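Local coordinates for uncharacterized protein (Thermus thermophilus HB8, PDB 6SCE) that probably acts as a CRISPR defence DNA nuclease that is switched on when cyclic oligoadenylate binds, at residues R328-K339 / R424-G433. Numbering follows the deposited sequence.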
loop_
_atom_site.group_PDB
_atom_site.type_symbol
_atom_site.label_atom_id
_atom_site.label_comp_id
_atom_site.label_asym_id
_atom_site.label_seq_id
_atom_site.Cartn_x
_atom_site.Cartn_y
_atom_site.Cartn_z
ATOM N N ARG A 328 4.414 8.379 -9.048
ATOM C CA ARG A 328 5.234 8.007 -7.883
ATOM C C ARG A 328 6.725 8.148 -8.158
ATOM O O ARG A 328 7.494 8.539 -7.271
ATOM C CB ARG A 328 4.877 6.608 -7.395
ATOM C CG ARG A 328 3.416 6.485 -6.939
ATOM C CD ARG A 328 3.176 7.332 -5.708
ATOM N NE ARG A 328 4.017 6.865 -4.608
ATOM C CZ ARG A 328 3.661 5.919 -3.735
ATOM N NH1 ARG A 328 2.456 5.357 -3.801
ATOM N NH2 ARG A 328 4.531 5.533 -2.799
ATOM N N LEU A 329 7.150 7.820 -9.376
ATOM C CA LEU A 329 8.534 7.981 -9.744
ATOM C C LEU A 329 8.898 9.464 -9.704
ATOM O O LEU A 329 9.962 9.838 -9.185
ATOM C CB LEU A 329 8.813 7.397 -11.123
ATOM C CG LEU A 329 10.229 7.512 -11.669
ATOM C CD1 LEU A 329 11.194 6.765 -10.790
ATOM C CD2 LEU A 329 10.292 6.966 -13.091
ATOM N N ARG A 330 8.024 10.300 -10.255
ATOM C CA ARG A 330 8.269 11.760 -10.268
ATOM C C ARG A 330 8.476 12.300 -8.838
ATOM O O ARG A 330 9.410 13.065 -8.559
ATOM C CB ARG A 330 7.085 12.470 -10.938
ATOM C CG ARG A 330 7.172 13.989 -10.997
ATOM C CD ARG A 330 5.892 14.563 -11.613
ATOM N NE ARG A 330 5.950 16.023 -11.754
ATOM C CZ ARG A 330 4.933 16.790 -12.164
ATOM N NH1 ARG A 330 3.759 16.256 -12.473
ATOM N NH2 ARG A 330 5.085 18.104 -12.250
ATOM N N TRP A 331 7.632 11.883 -7.908
ATOM C CA TRP A 331 7.711 12.359 -6.517
ATOM C C TRP A 331 8.942 11.828 -5.807
ATOM O O TRP A 331 9.541 12.515 -4.994
ATOM C CB TRP A 331 6.453 11.981 -5.732
ATOM C CG TRP A 331 5.239 12.552 -6.380
ATOM C CD1 TRP A 331 5.152 13.758 -7.003
ATOM C CD2 TRP A 331 3.958 11.937 -6.512
ATOM N NE1 TRP A 331 3.896 13.936 -7.506
ATOM C CE2 TRP A 331 3.139 12.835 -7.212
ATOM C CE3 TRP A 331 3.420 10.722 -6.096
ATOM C CZ2 TRP A 331 1.815 12.560 -7.502
ATOM C CZ3 TRP A 331 2.090 10.450 -6.393
ATOM C CH2 TRP A 331 1.313 11.357 -7.084
ATOM N N ALA A 332 9.315 10.587 -6.121
ATOM C CA ALA A 332 10.530 10.004 -5.535
ATOM C C ALA A 332 11.759 10.761 -6.034
ATOM O O ALA A 332 12.660 11.094 -5.257
ATOM C CB ALA A 332 10.657 8.530 -5.878
ATOM N N GLU A 333 11.800 11.007 -7.340
ATOM C CA GLU A 333 12.893 11.792 -7.922
ATOM C C GLU A 333 12.998 13.167 -7.246
ATOM O O GLU A 333 14.089 13.590 -6.880
ATOM C CB GLU A 333 12.700 11.926 -9.437
ATOM C CG GLU A 333 13.812 12.662 -10.129
ATOM C CD GLU A 333 13.564 12.846 -11.626
ATOM O OE1 GLU A 333 12.406 13.040 -12.022
ATOM O OE2 GLU A 333 14.551 12.834 -12.383
ATOM N N ALA A 334 11.866 13.841 -7.049
ATOM C CA ALA A 334 11.871 15.182 -6.458
ATOM C C ALA A 334 12.373 15.105 -5.011
ATOM O O ALA A 334 13.157 15.943 -4.552
ATOM C CB ALA A 334 10.490 15.781 -6.512
ATOM N N PHE A 335 11.939 14.066 -4.297
ATOM C CA PHE A 335 12.373 13.874 -2.938
ATOM C C PHE A 335 13.876 13.714 -2.824
ATOM O O PHE A 335 14.529 14.389 -1.990
ATOM C CB PHE A 335 11.689 12.678 -2.287
ATOM C CG PHE A 335 12.298 12.317 -0.973
ATOM C CD1 PHE A 335 12.041 13.095 0.144
ATOM C CD2 PHE A 335 13.185 11.255 -0.871
ATOM C CE1 PHE A 335 12.630 12.790 1.362
ATOM C CE2 PHE A 335 13.778 10.955 0.346
ATOM C CZ PHE A 335 13.489 11.723 1.464
ATOM N N PHE A 336 14.440 12.834 -3.652
ATOM C CA PHE A 336 15.861 12.565 -3.595
ATOM C C PHE A 336 16.672 13.770 -4.083
ATOM O O PHE A 336 17.658 14.129 -3.460
ATOM C CB PHE A 336 16.225 11.286 -4.347
ATOM C CG PHE A 336 15.896 10.015 -3.581
ATOM C CD1 PHE A 336 16.682 9.607 -2.520
ATOM C CD2 PHE A 336 14.818 9.239 -3.939
ATOM C CE1 PHE A 336 16.400 8.442 -1.832
ATOM C CE2 PHE A 336 14.519 8.086 -3.249
ATOM C CZ PHE A 336 15.302 7.694 -2.184
ATOM N N ARG A 337 16.218 14.432 -5.139
ATOM C CA ARG A 337 16.895 15.667 -5.573
ATOM C C ARG A 337 16.891 16.738 -4.490
ATOM O O ARG A 337 17.891 17.429 -4.308
ATOM C CB ARG A 337 16.256 16.246 -6.823
ATOM C CG ARG A 337 16.590 15.507 -8.110
ATOM C CD ARG A 337 15.884 16.218 -9.257
ATOM N NE ARG A 337 15.904 15.495 -10.527
ATOM C CZ ARG A 337 16.879 15.575 -11.427
ATOM N NH1 ARG A 337 17.951 16.335 -11.209
ATOM N NH2 ARG A 337 16.784 14.888 -12.558
ATOM N N GLY A 338 15.780 16.853 -3.762
ATOM C CA GLY A 338 15.667 17.820 -2.660
ATOM C C GLY A 338 16.634 17.542 -1.526
ATOM O O GLY A 338 16.999 18.445 -0.788
ATOM N N LYS A 339 17.056 16.283 -1.388
ATOM C CA LYS A 339 18.024 15.871 -0.374
ATOM C C LYS A 339 19.457 15.873 -0.895
ATOM O O LYS A 339 20.346 15.319 -0.245
ATOM C CB LYS A 339 17.668 14.471 0.157
ATOM C CG LYS A 339 16.347 14.401 0.897
ATOM C CD LYS A 339 16.339 15.358 2.091
ATOM C CE LYS A 339 15.259 15.031 3.101
ATOM N NZ LYS A 339 15.354 15.956 4.270
ATOM N N ARG A 424 11.454 12.074 9.229
ATOM C CA ARG A 424 10.514 13.189 9.419
ATOM C C ARG A 424 9.249 12.884 8.648
ATOM O O ARG A 424 9.326 12.499 7.460
ATOM C CB ARG A 424 11.110 14.500 8.921
ATOM C CG ARG A 424 12.481 14.830 9.476
ATOM C CD ARG A 424 13.087 16.047 8.790
ATOM N NE ARG A 424 14.550 16.004 8.826
ATOM C CZ ARG A 424 15.367 16.813 8.146
ATOM N NH1 ARG A 424 14.886 17.777 7.365
ATOM N NH2 ARG A 424 16.681 16.663 8.260
ATOM N N PRO A 425 8.085 13.074 9.284
ATOM C CA PRO A 425 6.871 12.734 8.584
ATOM C C PRO A 425 6.665 13.548 7.297
ATOM O O PRO A 425 6.102 13.033 6.350
ATOM C CB PRO A 425 5.752 13.005 9.608
ATOM C CG PRO A 425 6.366 13.711 10.738
ATOM C CD PRO A 425 7.841 13.562 10.654
ATOM N N GLU A 426 7.129 14.789 7.269
ATOM C CA GLU A 426 6.974 15.610 6.092
ATOM C C GLU A 426 7.841 15.094 4.919
ATOM O O GLU A 426 7.463 15.273 3.765
ATOM C CB GLU A 426 7.233 17.096 6.388
ATOM C CG GLU A 426 8.604 17.440 6.939
ATOM C CD GLU A 426 8.735 17.254 8.447
ATOM O OE1 GLU A 426 7.871 16.609 9.105
ATOM O OE2 GLU A 426 9.740 17.748 8.985
ATOM N N ASP A 427 8.976 14.449 5.219
ATOM C CA ASP A 427 9.839 13.879 4.177
ATOM C C ASP A 427 9.204 12.634 3.605
ATOM O O ASP A 427 9.132 12.478 2.393
ATOM C CB ASP A 427 11.255 13.588 4.693
ATOM C CG ASP A 427 12.051 14.857 4.952
ATOM O OD1 ASP A 427 11.574 15.937 4.596
ATOM O OD2 ASP A 427 13.148 14.793 5.527
ATOM N N LEU A 428 8.719 11.747 4.466
ATOM C CA LEU A 428 7.999 10.597 3.981
ATOM C C LEU A 428 6.835 11.023 3.080
ATOM O O LEU A 428 6.641 10.468 1.977
ATOM C CB LEU A 428 7.493 9.740 5.130
ATOM C CG LEU A 428 6.638 8.541 4.740
ATOM C CD1 LEU A 428 7.414 7.599 3.826
ATOM C CD2 LEU A 428 6.218 7.842 6.018
ATOM N N LEU A 429 6.059 12.005 3.538
ATOM C CA LEU A 429 4.908 12.461 2.778
ATOM C C LEU A 429 5.287 13.056 1.401
ATOM O O LEU A 429 4.564 12.834 0.423
ATOM C CB LEU A 429 4.088 13.478 3.599
ATOM C CG LEU A 429 3.166 12.894 4.663
ATOM C CD1 LEU A 429 2.768 13.986 5.648
ATOM C CD2 LEU A 429 1.925 12.257 4.064
ATOM N N ALA A 430 6.397 13.789 1.345
ATOM C CA ALA A 430 6.928 14.294 0.088
ATOM C C ALA A 430 7.227 13.122 -0.855
ATOM O O ALA A 430 6.815 13.096 -2.024
ATOM C CB ALA A 430 8.175 15.111 0.351
ATOM N N LEU A 431 7.892 12.102 -0.319
ATOM C CA LEU A 431 8.251 10.946 -1.134
ATOM C C LEU A 431 7.014 10.296 -1.700
ATOM O O LEU A 431 7.002 9.807 -2.827
ATOM C CB LEU A 431 9.079 9.952 -0.306
ATOM C CG LEU A 431 9.501 8.660 -0.984
ATOM C CD1 LEU A 431 10.506 8.975 -2.074
ATOM C CD2 LEU A 431 10.116 7.761 0.085
ATOM N N ARG A 432 5.962 10.300 -0.906
ATOM C CA ARG A 432 4.692 9.760 -1.288
ATOM C C ARG A 432 3.918 10.596 -2.284
ATOM O O ARG A 432 3.022 10.083 -2.900
ATOM C CB ARG A 432 3.821 9.619 -0.058
ATOM C CG ARG A 432 2.411 9.101 -0.279
ATOM C CD ARG A 432 2.411 7.717 -0.913
ATOM N NE ARG A 432 1.046 7.277 -1.115
ATOM C CZ ARG A 432 0.244 7.744 -2.076
ATOM N NH1 ARG A 432 0.682 8.627 -2.982
ATOM N NH2 ARG A 432 -0.985 7.300 -2.147
ATOM N N GLY A 433 4.257 11.862 -2.433
ATOM C CA GLY A 433 3.512 12.737 -3.344
ATOM C C GLY A 433 2.717 13.858 -2.700
ATOM O O GLY A 433 1.787 14.387 -3.318
HETATM O O HOH W 1 7.087 7.851 -4.591
HETATM O O HOH W 2 8.489 14.539 -3.676
#
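The guanidinium of R328 lies flat on that of R432, planes 5° apart and centres 4.2 Å apart, with R432 CD over the same R328 face. A water in the R328 plane accepts from NE and donates to R328 O and L431 O. E300 O takes R328 NH1 and S577 O takes R432 NH2, which may make the close approach of two positive groups tolerable. In one of its two conformers W331 turns one ring face to G433 CA, a CH-pi contact 3.7 Å from the five-membered ring's centroid, and the other to R328 N; G433 has the positive phi of a Schellman motif, which calls for glycine. With CG anti to the backbone N (chi1 170°), the F335 ring is placed between K339 CG and L431 CB. L431 CD1 reaches A332 CA at 3.6 Å. K339 NZ salt-bridges and hydrogen-bonds D427 OD2 at 2.8 Å, from above the carboxylate plane. A leucine in place of R328 would probably leave R432 without its stacking partner and the water without one of its bonds. The axes of 328-338 and 425-432 come within 8.0 Å at 139°, joining a helix packed on strands 316-321 and 342-347 to the short helix that leads into strand 434-438, an edge of the next sheet; D427 and L431 also touch helix 303-312.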